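Probable Ni/Fe-hydrogenase 1 B-type cytochrome subunit (Escherichia coli K-12, PDB 6G94) probably serves as the membrane-embedded b-type cytochrome of Ni/Fe-hydrogenase 1, binding heme and passing electrons within the inner membrane. Local coordinates at residues R19-L27 and V69-R77; M139-L150 and I180-I191. All coordinates share one frame; numbering follows the deposited sequence.

Contact 1 of 2, residues R19-L27 and V69-R77; sequences RIWHWLTVL and VFTVVLLMR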
loop_
_atom_site.group_PDB
_atom_site.type_symbol
_atom_site.label_atom_id
_atom_site.label_comp_id
_atom_site.label_asym_id
_atom_site.label_seq_id
_atom_site.Cartn_x
_atom_site.Cartn_y
_atom_site.Cartn_z
ATOM N N ARG I 19 -22.867 -39.422 -37.669
ATOM C CA ARG I 19 -21.538 -39.000 -37.249
ATOM C C ARG I 19 -21.559 -37.662 -36.491
ATOM O O ARG I 19 -20.542 -37.205 -35.990
ATOM C CB ARG I 19 -20.592 -38.954 -38.464
ATOM N N ILE I 20 -22.710 -37.013 -36.430
ATOM C CA ILE I 20 -22.833 -35.791 -35.664
ATOM C C ILE I 20 -22.709 -36.190 -34.205
ATOM O O ILE I 20 -21.956 -35.597 -33.439
ATOM C CB ILE I 20 -24.191 -35.118 -35.921
ATOM C CG1 ILE I 20 -24.257 -34.590 -37.354
ATOM C CG2 ILE I 20 -24.433 -33.999 -34.927
ATOM C CD1 ILE I 20 -24.156 -33.086 -37.503
ATOM N N TRP I 21 -23.425 -37.243 -33.847
ATOM C CA TRP I 21 -23.479 -37.718 -32.483
ATOM C C TRP I 21 -22.201 -38.430 -32.015
ATOM O O TRP I 21 -22.222 -39.171 -31.052
ATOM C CB TRP I 21 -24.736 -38.560 -32.298
ATOM C CG TRP I 21 -25.947 -37.875 -32.895
ATOM C CD1 TRP I 21 -26.378 -37.978 -34.176
ATOM C CD2 TRP I 21 -26.852 -36.958 -32.248
ATOM N NE1 TRP I 21 -27.486 -37.212 -34.368
ATOM C CE2 TRP I 21 -27.807 -36.578 -33.200
ATOM C CE3 TRP I 21 -26.953 -36.434 -30.953
ATOM C CZ2 TRP I 21 -28.854 -35.689 -32.908
ATOM C CZ3 TRP I 21 -28.004 -35.545 -30.660
ATOM C CH2 TRP I 21 -28.931 -35.185 -31.636
ATOM N N HIS I 22 -21.087 -38.189 -32.697
ATOM C CA HIS I 22 -19.772 -38.709 -32.302
ATOM C C HIS I 22 -18.877 -37.497 -32.177
ATOM O O HIS I 22 -18.094 -37.393 -31.239
ATOM C CB HIS I 22 -19.203 -39.726 -33.330
ATOM C CG HIS I 22 -17.711 -39.957 -33.235
ATOM N ND1 HIS I 22 -17.136 -40.863 -32.364
ATOM C CD2 HIS I 22 -16.681 -39.392 -33.909
ATOM C CE1 HIS I 22 -15.822 -40.835 -32.495
ATOM N NE2 HIS I 22 -15.520 -39.953 -33.429
ATOM N N TRP I 23 -19.001 -36.588 -33.139
ATOM C CA TRP I 23 -18.193 -35.375 -33.165
ATOM C C TRP I 23 -18.641 -34.464 -32.078
ATOM O O TRP I 23 -17.904 -33.595 -31.652
ATOM C CB TRP I 23 -18.285 -34.655 -34.510
ATOM C CG TRP I 23 -17.584 -35.377 -35.577
ATOM C CD1 TRP I 23 -18.114 -35.784 -36.755
ATOM C CD2 TRP I 23 -16.210 -35.820 -35.568
ATOM N NE1 TRP I 23 -17.165 -36.447 -37.495
ATOM C CE2 TRP I 23 -15.985 -36.489 -36.790
ATOM C CE3 TRP I 23 -15.145 -35.711 -34.646
ATOM C CZ2 TRP I 23 -14.729 -37.062 -37.124
ATOM C CZ3 TRP I 23 -13.899 -36.279 -34.976
ATOM C CH2 TRP I 23 -13.707 -36.946 -36.203
ATOM N N LEU I 24 -19.866 -34.676 -31.634
ATOM C CA LEU I 24 -20.365 -33.955 -30.495
ATOM C C LEU I 24 -19.618 -34.419 -29.236
ATOM O O LEU I 24 -18.892 -33.645 -28.624
ATOM C CB LEU I 24 -21.875 -34.139 -30.376
ATOM C CG LEU I 24 -22.548 -32.982 -29.639
ATOM C CD1 LEU I 24 -22.125 -31.629 -30.193
ATOM C CD2 LEU I 24 -24.048 -33.151 -29.692
ATOM N N THR I 25 -19.804 -35.685 -28.877
ATOM C CA THR I 25 -19.081 -36.352 -27.801
ATOM C C THR I 25 -17.593 -35.993 -27.728
ATOM O O THR I 25 -17.058 -35.766 -26.652
ATOM C CB THR I 25 -19.186 -37.867 -27.970
ATOM O OG1 THR I 25 -20.518 -38.194 -28.340
ATOM C CG2 THR I 25 -18.900 -38.551 -26.699
ATOM N N VAL I 26 -16.936 -35.932 -28.874
ATOM C CA VAL I 26 -15.533 -35.530 -28.940
ATOM C C VAL I 26 -15.406 -34.077 -28.514
ATOM O O VAL I 26 -14.518 -33.732 -27.760
ATOM C CB VAL I 26 -14.949 -35.745 -30.353
ATOM C CG1 VAL I 26 -13.578 -35.093 -30.500
ATOM C CG2 VAL I 26 -14.879 -37.230 -30.659
ATOM N N LEU I 27 -16.311 -33.240 -28.991
ATOM C CA LEU I 27 -16.313 -31.840 -28.643
ATOM C C LEU I 27 -16.556 -31.713 -27.146
ATOM O O LEU I 27 -15.876 -30.972 -26.489
ATOM C CB LEU I 27 -17.378 -31.104 -29.460
ATOM C CG LEU I 27 -17.495 -29.589 -29.364
ATOM C CD1 LEU I 27 -16.223 -28.961 -29.896
ATOM C CD2 LEU I 27 -18.690 -29.142 -30.167
ATOM N N VAL I 69 -24.851 -32.106 -21.844
ATOM C CA VAL I 69 -24.888 -32.507 -23.260
ATOM C C VAL I 69 -24.232 -33.876 -23.460
ATOM O O VAL I 69 -24.854 -34.792 -24.020
ATOM C CB VAL I 69 -24.221 -31.462 -24.187
ATOM C CG1 VAL I 69 -24.269 -31.932 -25.633
ATOM C CG2 VAL I 69 -24.901 -30.108 -24.053
ATOM N N PHE I 70 -22.983 -33.990 -23.002
ATOM C CA PHE I 70 -22.239 -35.241 -23.025
ATOM C C PHE I 70 -23.056 -36.397 -22.481
ATOM O O PHE I 70 -23.120 -37.438 -23.106
ATOM C CB PHE I 70 -20.941 -35.121 -22.229
ATOM C CG PHE I 70 -20.188 -36.406 -22.108
ATOM C CD1 PHE I 70 -19.355 -36.834 -23.145
ATOM C CD2 PHE I 70 -20.312 -37.202 -20.972
ATOM C CE1 PHE I 70 -18.660 -38.035 -23.053
ATOM C CE2 PHE I 70 -19.617 -38.396 -20.867
ATOM C CZ PHE I 70 -18.787 -38.810 -21.907
ATOM N N THR I 71 -23.672 -36.212 -21.320
ATOM C CA THR I 71 -24.447 -37.275 -20.668
ATOM C C THR I 71 -25.629 -37.738 -21.519
ATOM O O THR I 71 -25.870 -38.936 -21.657
ATOM C CB THR I 71 -24.963 -36.839 -19.281
ATOM O OG1 THR I 71 -23.848 -36.525 -18.449
ATOM C CG2 THR I 71 -25.733 -37.947 -18.609
ATOM N N VAL I 72 -26.372 -36.779 -22.062
ATOM C CA VAL I 72 -27.531 -37.060 -22.905
ATOM C C VAL I 72 -27.107 -37.856 -24.147
ATOM O O VAL I 72 -27.614 -38.958 -24.401
ATOM C CB VAL I 72 -28.279 -35.753 -23.274
ATOM C CG1 VAL I 72 -29.123 -35.926 -24.524
ATOM C CG2 VAL I 72 -29.167 -35.314 -22.115
ATOM N N VAL I 73 -26.161 -37.300 -24.902
ATOM C CA VAL I 73 -25.676 -37.927 -26.117
ATOM C C VAL I 73 -25.148 -39.326 -25.841
ATOM O O VAL I 73 -25.537 -40.256 -26.522
ATOM C CB VAL I 73 -24.627 -37.050 -26.833
ATOM C CG1 VAL I 73 -24.021 -37.776 -28.025
ATOM C CG2 VAL I 73 -25.265 -35.753 -27.298
ATOM N N LEU I 74 -24.273 -39.465 -24.844
ATOM C CA LEU I 74 -23.702 -40.754 -24.446
ATOM C C LEU I 74 -24.769 -41.808 -24.166
ATOM O O LEU I 74 -24.624 -42.946 -24.598
ATOM C CB LEU I 74 -22.813 -40.570 -23.213
ATOM C CG LEU I 74 -21.808 -41.601 -22.669
ATOM C CD1 LEU I 74 -22.448 -42.490 -21.604
ATOM C CD2 LEU I 74 -21.167 -42.403 -23.794
ATOM N N LEU I 75 -25.824 -41.442 -23.454
ATOM C CA LEU I 75 -26.842 -42.401 -23.064
ATOM C C LEU I 75 -27.758 -42.811 -24.160
ATOM O O LEU I 75 -28.203 -43.938 -24.164
ATOM C CB LEU I 75 -27.667 -41.915 -21.884
ATOM C CG LEU I 75 -26.934 -42.025 -20.555
ATOM C CD1 LEU I 75 -27.438 -40.935 -19.622
ATOM C CD2 LEU I 75 -27.101 -43.415 -19.946
ATOM N N MET I 76 -28.060 -41.910 -25.080
ATOM C CA MET I 76 -28.833 -42.312 -26.248
ATOM C C MET I 76 -27.940 -43.190 -27.167
ATOM O O MET I 76 -28.354 -44.247 -27.621
ATOM C CB MET I 76 -29.492 -41.102 -26.937
ATOM C CG MET I 76 -28.535 -40.113 -27.594
ATOM S SD MET I 76 -29.273 -38.944 -28.769
ATOM C CE MET I 76 -28.276 -39.197 -30.241
ATOM N N ARG I 77 -26.701 -42.764 -27.356
ATOM C CA ARG I 77 -25.715 -43.474 -28.142
ATOM C C ARG I 77 -25.426 -44.884 -27.579
ATOM O O ARG I 77 -25.040 -45.786 -28.317
ATOM C CB ARG I 77 -24.464 -42.601 -28.207
ATOM C CG ARG I 77 -23.343 -43.107 -29.059
ATOM C CD ARG I 77 -22.360 -42.001 -29.332
ATOM N NE ARG I 77 -21.199 -42.550 -30.018
ATOM C CZ ARG I 77 -19.933 -42.389 -29.637
ATOM N NH1 ARG I 77 -19.631 -41.672 -28.558
ATOM N NH2 ARG I 77 -18.952 -42.955 -30.343
#
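The carbonyl oxygen of W21 is met from across the contact by R77 CD at 3.3 Å and by V73 CG1, while T25 OG1, one turn on, gives this same oxygen a weak hydrogen bond of 3.3 Å. With CG anti to the backbone N (chi1 -176°) and the chain extended to NE, R77 crosses T25 at a slant and brings NH1 near T25 OG1. Its NH2 comes to the edge of the H22 ring, 3.4 Å from ND1, but the angle is too poor for a hydrogen bond. M76 SD lies 4.5 Å from the centroid of the W21 six-membered ring, oblique to it, a Met-aromatic contact. At the indole edge stands V73 CG2, which also packs 3.7 Å from L24 CD2. Without the indole, as with an alanine here, the M76 thioether is likely to lose its aromatic partner and a gap to open beside V73. Further along, T25 CG2 lies 3.7 Å from F70 CE1. The axes of 20-27 and 69-77, parts of helices 20-40 and 55-83, approach to 9.5 Å and run roughly antiparallel at 142°. Beyond this pair, F70 and L74 reach helix 130-151 through I144 and F137, and V69 and V72 pack against another protein chain.

Contact 2 of 2, residues M139-L150 and I180-I191; sequences MSVFMIITGFAL and IHSWHRLGMWLI. With HEM (protoporphyrin IX containing Fe), chain B.
H184, which is hydrogen-bonded to T146 across the contact, is also a metal ligand: its NE2 binds the heme iron at 2.2 Å, and H63 of helix 55-83 supplies a second histidine nitrogen. Two hydrogen bonds in series fix the ring. H184 ND1 donates to T146 OG1 over 2.8 Å at 172°, nearly in the imidazole plane, and T146 OG1 in turn donates to F142 O at 2.9 Å. With OG1 between the backbone N and the carbonyl carbon (chi1 69°), the T146 hydroxyl lies where it meets both partners. F142 O takes the backbone N of T146 as well, so this second-shell link rests on the helix itself. One heme propionate is held by two residues of 180-191: H181 ND1 reaches HEM O2A in a straight bond of 2.7 Å, and R185 NE makes a weak bond to HEM O1A, while R185 NH2 forms a salt bridge with an acidic side chain of another protein chain.

A CH-pi contact lies over one face of each histidine ring. M143 CE is 3.8 Å from the centroid of H184, and L150 CD1 lies 4.0 Å from that of H181. Apolar packing adds to this: M143 is a knob in a hole formed by H184, G187, M188 and I191, its CG 3.6 Å from I191 CD1, and L150 slides past I180. Small residues permit this closeness, since a CB on G147 would strike both H184 and the porphyrin, and one on G187 would strike M143 SD. The F148 ring turns one face to the heme vinyl carbon CAC. Two roughly antiparallel helices, predicted to span the membrane, whose segments run at 147° with a bis-histidine b heme beside them, are characteristic of the cytochrome b561-like helical bundle.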
loop_
_atom_site.group_PDB
_atom_site.type_symbol
_atom_site.label_atom_id
_atom_site.label_comp_id
_atom_site.label_asym_id
_atom_site.label_seq_id
_atom_site.Cartn_x
_atom_site.Cartn_y
_atom_site.Cartn_z
ATOM N N MET I 139 -15.845 -45.995 -18.502
ATOM C CA MET I 139 -15.230 -44.872 -17.832
ATOM C C MET I 139 -16.210 -43.686 -17.908
ATOM O O MET I 139 -16.583 -43.154 -16.875
ATOM C CB MET I 139 -13.921 -44.486 -18.492
ATOM C CG MET I 139 -12.769 -45.411 -18.161
ATOM S SD MET I 139 -12.283 -45.191 -16.455
ATOM C CE MET I 139 -13.311 -46.373 -15.588
ATOM N N SER I 140 -16.626 -43.301 -19.130
ATOM C CA SER I 140 -17.585 -42.247 -19.388
ATOM C C SER I 140 -18.753 -42.303 -18.423
ATOM O O SER I 140 -19.187 -41.272 -17.946
ATOM C CB SER I 140 -18.089 -42.349 -20.826
ATOM O OG SER I 140 -17.004 -42.302 -21.739
ATOM N N VAL I 141 -19.244 -43.503 -18.127
ATOM C CA VAL I 141 -20.394 -43.667 -17.250
ATOM C C VAL I 141 -19.978 -43.463 -15.814
ATOM O O VAL I 141 -20.756 -42.970 -14.990
ATOM C CB VAL I 141 -21.055 -45.045 -17.442
ATOM C CG1 VAL I 141 -22.083 -45.324 -16.362
ATOM C CG2 VAL I 141 -21.714 -45.119 -18.816
ATOM N N PHE I 142 -18.730 -43.806 -15.526
ATOM C CA PHE I 142 -18.158 -43.587 -14.206
ATOM C C PHE I 142 -17.949 -42.083 -14.017
ATOM O O PHE I 142 -18.280 -41.528 -12.964
ATOM C CB PHE I 142 -16.845 -44.378 -14.041
ATOM C CG PHE I 142 -16.196 -44.207 -12.692
ATOM C CD1 PHE I 142 -16.748 -44.809 -11.550
ATOM C CD2 PHE I 142 -15.049 -43.422 -12.551
ATOM C CE1 PHE I 142 -16.170 -44.634 -10.300
ATOM C CE2 PHE I 142 -14.468 -43.248 -11.304
ATOM C CZ PHE I 142 -15.021 -43.861 -10.183
ATOM N N MET I 143 -17.439 -41.427 -15.060
ATOM C CA MET I 143 -17.272 -39.975 -15.077
ATOM C C MET I 143 -18.593 -39.199 -14.946
ATOM O O MET I 143 -18.600 -37.989 -14.673
ATOM C CB MET I 143 -16.532 -39.558 -16.345
ATOM C CG MET I 143 -15.071 -39.917 -16.295
ATOM S SD MET I 143 -14.336 -39.284 -14.777
ATOM C CE MET I 143 -13.775 -37.689 -15.351
ATOM N N ILE I 144 -19.703 -39.913 -15.139
ATOM C CA ILE I 144 -21.041 -39.342 -15.085
ATOM C C ILE I 144 -21.619 -39.598 -13.702
ATOM O O ILE I 144 -22.130 -38.662 -13.068
ATOM C CB ILE I 144 -21.962 -39.897 -16.203
ATOM C CG1 ILE I 144 -21.625 -39.217 -17.553
ATOM C CG2 ILE I 144 -23.440 -39.731 -15.829
ATOM C CD1 ILE I 144 -22.283 -39.825 -18.785
ATOM N N ILE I 145 -21.533 -40.850 -13.242
ATOM C CA ILE I 145 -21.992 -41.205 -11.900
ATOM C C ILE I 145 -21.258 -40.379 -10.841
ATOM O O ILE I 145 -21.892 -39.843 -9.940
ATOM C CB ILE I 145 -21.816 -42.701 -11.612
ATOM C CG1 ILE I 145 -22.679 -43.516 -12.551
ATOM C CG2 ILE I 145 -22.222 -43.030 -10.188
ATOM C CD1 ILE I 145 -22.239 -44.956 -12.636
ATOM N N THR I 146 -19.935 -40.264 -10.977
ATOM C CA THR I 146 -19.123 -39.458 -10.068
ATOM C C THR I 146 -19.307 -37.953 -10.283
ATOM O O THR I 146 -19.422 -37.198 -9.316
ATOM C CB THR I 146 -17.611 -39.812 -10.131
ATOM O OG1 THR I 146 -17.038 -39.413 -11.383
ATOM C CG2 THR I 146 -17.392 -41.292 -9.914
ATOM N N GLY I 147 -19.315 -37.525 -11.549
ATOM C CA GLY I 147 -19.480 -36.118 -11.915
ATOM C C GLY I 147 -20.786 -35.510 -11.431
ATOM O O GLY I 147 -20.810 -34.349 -11.017
ATOM N N PHE I 148 -21.862 -36.305 -11.461
ATOM C CA PHE I 148 -23.183 -35.863 -11.016
ATOM C C PHE I 148 -23.364 -35.936 -9.516
ATOM O O PHE I 148 -24.170 -35.191 -8.953
ATOM C CB PHE I 148 -24.299 -36.657 -11.698
ATOM C CG PHE I 148 -24.804 -36.009 -12.938
ATOM C CD1 PHE I 148 -25.601 -34.887 -12.862
ATOM C CD2 PHE I 148 -24.443 -36.488 -14.179
ATOM C CE1 PHE I 148 -26.044 -34.253 -14.001
ATOM C CE2 PHE I 148 -24.886 -35.868 -15.329
ATOM C CZ PHE I 148 -25.687 -34.744 -15.239
ATOM N N ALA I 149 -22.630 -36.829 -8.878
ATOM C CA ALA I 149 -22.675 -36.938 -7.426
ATOM C C ALA I 149 -22.166 -35.634 -6.852
ATOM O O ALA I 149 -22.672 -35.171 -5.849
ATOM C CB ALA I 149 -21.854 -38.109 -6.928
ATOM N N LEU I 150 -21.164 -35.049 -7.498
ATOM C CA LEU I 150 -20.659 -33.746 -7.117
ATOM C C LEU I 150 -21.602 -32.594 -7.421
ATOM O O LEU I 150 -21.815 -31.732 -6.590
ATOM C CB LEU I 150 -19.339 -33.475 -7.809
ATOM C CG LEU I 150 -18.185 -34.365 -7.434
ATOM C CD1 LEU I 150 -16.990 -34.022 -8.301
ATOM C CD2 LEU I 150 -17.883 -34.219 -5.955
ATOM N N ILE I 180 -14.367 -38.481 -4.177
ATOM C CA ILE I 180 -15.132 -38.329 -5.402
ATOM C C ILE I 180 -14.371 -37.433 -6.379
ATOM O O ILE I 180 -14.216 -37.780 -7.531
ATOM C CB ILE I 180 -16.541 -37.765 -5.130
ATOM C CG1 ILE I 180 -17.175 -38.477 -3.921
ATOM C CG2 ILE I 180 -17.397 -37.857 -6.382
ATOM C CD1 ILE I 180 -18.595 -38.067 -3.592
ATOM N N HIS I 181 -13.856 -36.310 -5.893
ATOM C CA HIS I 181 -13.064 -35.384 -6.694
ATOM C C HIS I 181 -11.814 -36.037 -7.229
ATOM O O HIS I 181 -11.384 -35.748 -8.346
ATOM C CB HIS I 181 -12.633 -34.177 -5.866
ATOM C CG HIS I 181 -13.601 -33.040 -5.914
ATOM N ND1 HIS I 181 -13.406 -31.936 -6.716
ATOM C CD2 HIS I 181 -14.781 -32.844 -5.277
ATOM C CE1 HIS I 181 -14.414 -31.100 -6.558
ATOM N NE2 HIS I 181 -15.267 -31.634 -5.701
ATOM N N SER I 182 -11.222 -36.907 -6.419
ATOM C CA SER I 182 -9.939 -37.515 -6.746
ATOM C C SER I 182 -10.132 -38.600 -7.787
ATOM O O SER I 182 -9.449 -38.597 -8.799
ATOM C CB SER I 182 -9.249 -38.051 -5.488
ATOM O OG SER I 182 -8.539 -37.011 -4.819
ATOM N N TRP I 183 -11.080 -39.499 -7.542
ATOM C CA TRP I 183 -11.435 -40.536 -8.498
ATOM C C TRP I 183 -11.984 -39.972 -9.808
ATOM O O TRP I 183 -11.724 -40.528 -10.869
ATOM C CB TRP I 183 -12.435 -41.503 -7.882
ATOM C CG TRP I 183 -11.807 -42.461 -6.918
ATOM C CD1 TRP I 183 -11.888 -42.415 -5.574
ATOM C CD2 TRP I 183 -11.007 -43.615 -7.231
ATOM N NE1 TRP I 183 -11.207 -43.463 -5.015
ATOM C CE2 TRP I 183 -10.646 -44.218 -6.011
ATOM C CE3 TRP I 183 -10.565 -44.202 -8.426
ATOM C CZ2 TRP I 183 -9.861 -45.383 -5.937
ATOM C CZ3 TRP I 183 -9.786 -45.354 -8.354
ATOM C CH2 TRP I 183 -9.442 -45.929 -7.114
ATOM N N HIS I 184 -12.738 -38.875 -9.721
ATOM C CA HIS I 184 -13.194 -38.135 -10.900
ATOM C C HIS I 184 -12.011 -37.603 -11.696
ATOM O O HIS I 184 -11.980 -37.761 -12.909
ATOM C CB HIS I 184 -14.139 -36.987 -10.505
ATOM C CG HIS I 184 -14.902 -36.378 -11.650
ATOM N ND1 HIS I 184 -15.974 -37.005 -12.253
ATOM C CD2 HIS I 184 -14.780 -35.175 -12.264
ATOM C CE1 HIS I 184 -16.464 -36.218 -13.196
ATOM N NE2 HIS I 184 -15.766 -35.100 -13.216
ATOM N N ARG I 185 -11.033 -36.997 -11.031
ATOM C CA ARG I 185 -9.860 -36.472 -11.735
ATOM C C ARG I 185 -9.028 -37.601 -12.350
ATOM O O ARG I 185 -8.442 -37.438 -13.423
ATOM C CB ARG I 185 -8.994 -35.601 -10.815
ATOM C CG ARG I 185 -7.643 -35.232 -11.416
ATOM C CD ARG I 185 -6.979 -34.070 -10.720
ATOM N NE ARG I 185 -7.249 -32.832 -11.436
ATOM C CZ ARG I 185 -6.341 -32.163 -12.135
ATOM N NH1 ARG I 185 -6.682 -31.053 -12.761
ATOM N NH2 ARG I 185 -5.097 -32.603 -12.230
ATOM N N LEU I 186 -8.998 -38.748 -11.680
ATOM C CA LEU I 186 -8.259 -39.908 -12.178
ATOM C C LEU I 186 -8.895 -40.419 -13.470
ATOM O O LEU I 186 -8.189 -40.680 -14.444
ATOM C CB LEU I 186 -8.195 -41.026 -11.126
ATOM C CG LEU I 186 -7.502 -42.322 -11.535
ATOM C CD1 LEU I 186 -6.024 -42.100 -11.857
ATOM C CD2 LEU I 186 -7.696 -43.401 -10.485
ATOM N N GLY I 187 -10.218 -40.527 -13.473
ATOM C CA GLY I 187 -10.983 -40.978 -14.625
ATOM C C GLY I 187 -10.629 -40.181 -15.850
ATOM O O GLY I 187 -10.461 -40.728 -16.914
ATOM N N MET I 188 -10.495 -38.882 -15.679
ATOM C CA MET I 188 -10.095 -38.007 -16.747
ATOM C C MET I 188 -8.733 -38.339 -17.341
ATOM O O MET I 188 -8.535 -38.195 -18.530
ATOM C CB MET I 188 -10.106 -36.587 -16.237
ATOM C CG MET I 188 -9.651 -35.559 -17.225
ATOM S SD MET I 188 -8.169 -34.790 -16.632
ATOM C CE MET I 188 -7.978 -33.556 -17.903
ATOM N N TRP I 189 -7.788 -38.762 -16.520
ATOM C CA TRP I 189 -6.486 -39.143 -17.018
ATOM C C TRP I 189 -6.550 -40.477 -17.751
ATOM O O TRP I 189 -5.858 -40.679 -18.733
ATOM C CB TRP I 189 -5.541 -39.303 -15.865
ATOM C CG TRP I 189 -5.089 -38.086 -15.288
ATOM C CD1 TRP I 189 -5.170 -37.745 -13.997
ATOM C CD2 TRP I 189 -4.430 -37.023 -15.949
ATOM N NE1 TRP I 189 -4.602 -36.530 -13.791
ATOM C CE2 TRP I 189 -4.137 -36.057 -14.980
ATOM C CE3 TRP I 189 -4.057 -36.788 -17.275
ATOM C CZ2 TRP I 189 -3.504 -34.863 -15.281
ATOM C CZ3 TRP I 189 -3.423 -35.600 -17.584
ATOM C CH2 TRP I 189 -3.152 -34.649 -16.587
ATOM N N LEU I 190 -7.384 -41.382 -17.250
ATOM C CA LEU I 190 -7.549 -42.706 -17.834
ATOM C C LEU I 190 -8.180 -42.640 -19.211
ATOM O O LEU I 190 -7.709 -43.289 -20.149
ATOM C CB LEU I 190 -8.367 -43.604 -16.912
ATOM C CG LEU I 190 -7.720 -43.834 -15.538
ATOM C CD1 LEU I 190 -8.565 -44.761 -14.674
ATOM C CD2 LEU I 190 -6.282 -44.348 -15.637
ATOM N N ILE I 191 -9.261 -41.878 -19.323
ATOM C CA ILE I 191 -9.832 -41.529 -20.615
ATOM C C ILE I 191 -8.758 -40.978 -21.577
ATOM O O ILE I 191 -8.665 -41.433 -22.713
ATOM C CB ILE I 191 -11.021 -40.554 -20.436
ATOM C CG1 ILE I 191 -12.263 -41.338 -20.007
ATOM C CG2 ILE I 191 -11.283 -39.725 -21.693
ATOM C CD1 ILE I 191 -13.285 -40.480 -19.317
HETATM C CHA HEM B . -14.750 -31.569 -11.951
HETATM C CHB HEM B . -13.291 -33.759 -15.934
HETATM C CHC HEM B . -17.742 -35.423 -16.651
HETATM C CHD HEM B . -19.297 -32.718 -12.998
HETATM C C1A HEM B . -13.985 -32.136 -12.918
HETATM C C2A HEM B . -12.595 -32.237 -12.821
HETATM C C3A HEM B . -12.171 -32.859 -13.933
HETATM C C4A HEM B . -13.302 -33.131 -14.718
HETATM C CMA HEM B . -10.731 -33.174 -14.260
HETATM C CAA HEM B . -11.735 -31.712 -11.694
HETATM C CBA HEM B . -11.660 -32.659 -10.513
HETATM C CGA HEM B . -10.781 -32.071 -9.456
HETATM O O1A HEM B . -9.561 -31.917 -9.584
HETATM O O2A HEM B . -11.293 -31.724 -8.389
HETATM C C1B HEM B . -14.398 -34.435 -16.463
HETATM C C2B HEM B . -14.323 -35.281 -17.605
HETATM C C3B HEM B . -15.577 -35.757 -17.789
HETATM C C4B HEM B . -16.399 -35.165 -16.746
HETATM C CMB HEM B . -13.090 -35.586 -18.423
HETATM C CAB HEM B . -16.109 -36.682 -18.799
HETATM C CBB HEM B . -15.399 -37.043 -19.851
HETATM C C1C HEM B . -18.577 -34.777 -15.749
HETATM C C2C HEM B . -19.971 -34.864 -15.740
HETATM C C3C HEM B . -20.403 -34.101 -14.696
HETATM C C4C HEM B . -19.263 -33.547 -14.076
HETATM C CMC HEM B . -20.845 -35.669 -16.670
HETATM C CAC HEM B . -21.816 -33.912 -14.314
HETATM C CBC HEM B . -22.354 -32.700 -14.297
HETATM C C1D HEM B . -18.147 -32.235 -12.411
HETATM C C2D HEM B . -18.220 -31.469 -11.176
HETATM C C3D HEM B . -16.941 -31.130 -10.874
HETATM C C4D HEM B . -16.117 -31.719 -11.940
HETATM C CMD HEM B . -19.501 -31.137 -10.452
HETATM C CAD HEM B . -16.405 -30.328 -9.699
HETATM C CBD HEM B . -17.068 -28.960 -9.570
HETATM C CGD HEM B . -16.511 -28.087 -8.476
HETATM O O1D HEM B . -16.760 -28.300 -7.283
HETATM O O2D HEM B . -15.802 -27.118 -8.756
HETATM N NA HEM B . -14.419 -32.717 -14.072
HETATM N NB HEM B . -15.641 -34.391 -15.992
HETATM N NC HEM B . -18.177 -33.934 -14.769
HETATM N ND HEM B . -16.880 -32.372 -12.831
HETATM FE FE HEM B . -16.280 -33.284 -14.322
#

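From the N terminus, helix 20-40 leads through a connection into helix 55-83, and contact 1 closes that excursion as a roughly antiparallel pair. Only afterwards does the chain, past helix 102-111, enter helix 130-151; contact 2 closes the next excursion, which carries helix 166-172, by bringing helix 177-203 back against it. The two therefore stand in series, neither nested nor crossed, with centres about 17 Å apart. Helix 55-83 joins them: F70 CZ of 69-77 lies 3.8 Å from S140 CB of 139-150, and T71 packs on I144 and F148 and touches the heme. Through the heme, helix 55-83 is also tied to helix 177-203, so the cofactor bridges both helix pairs.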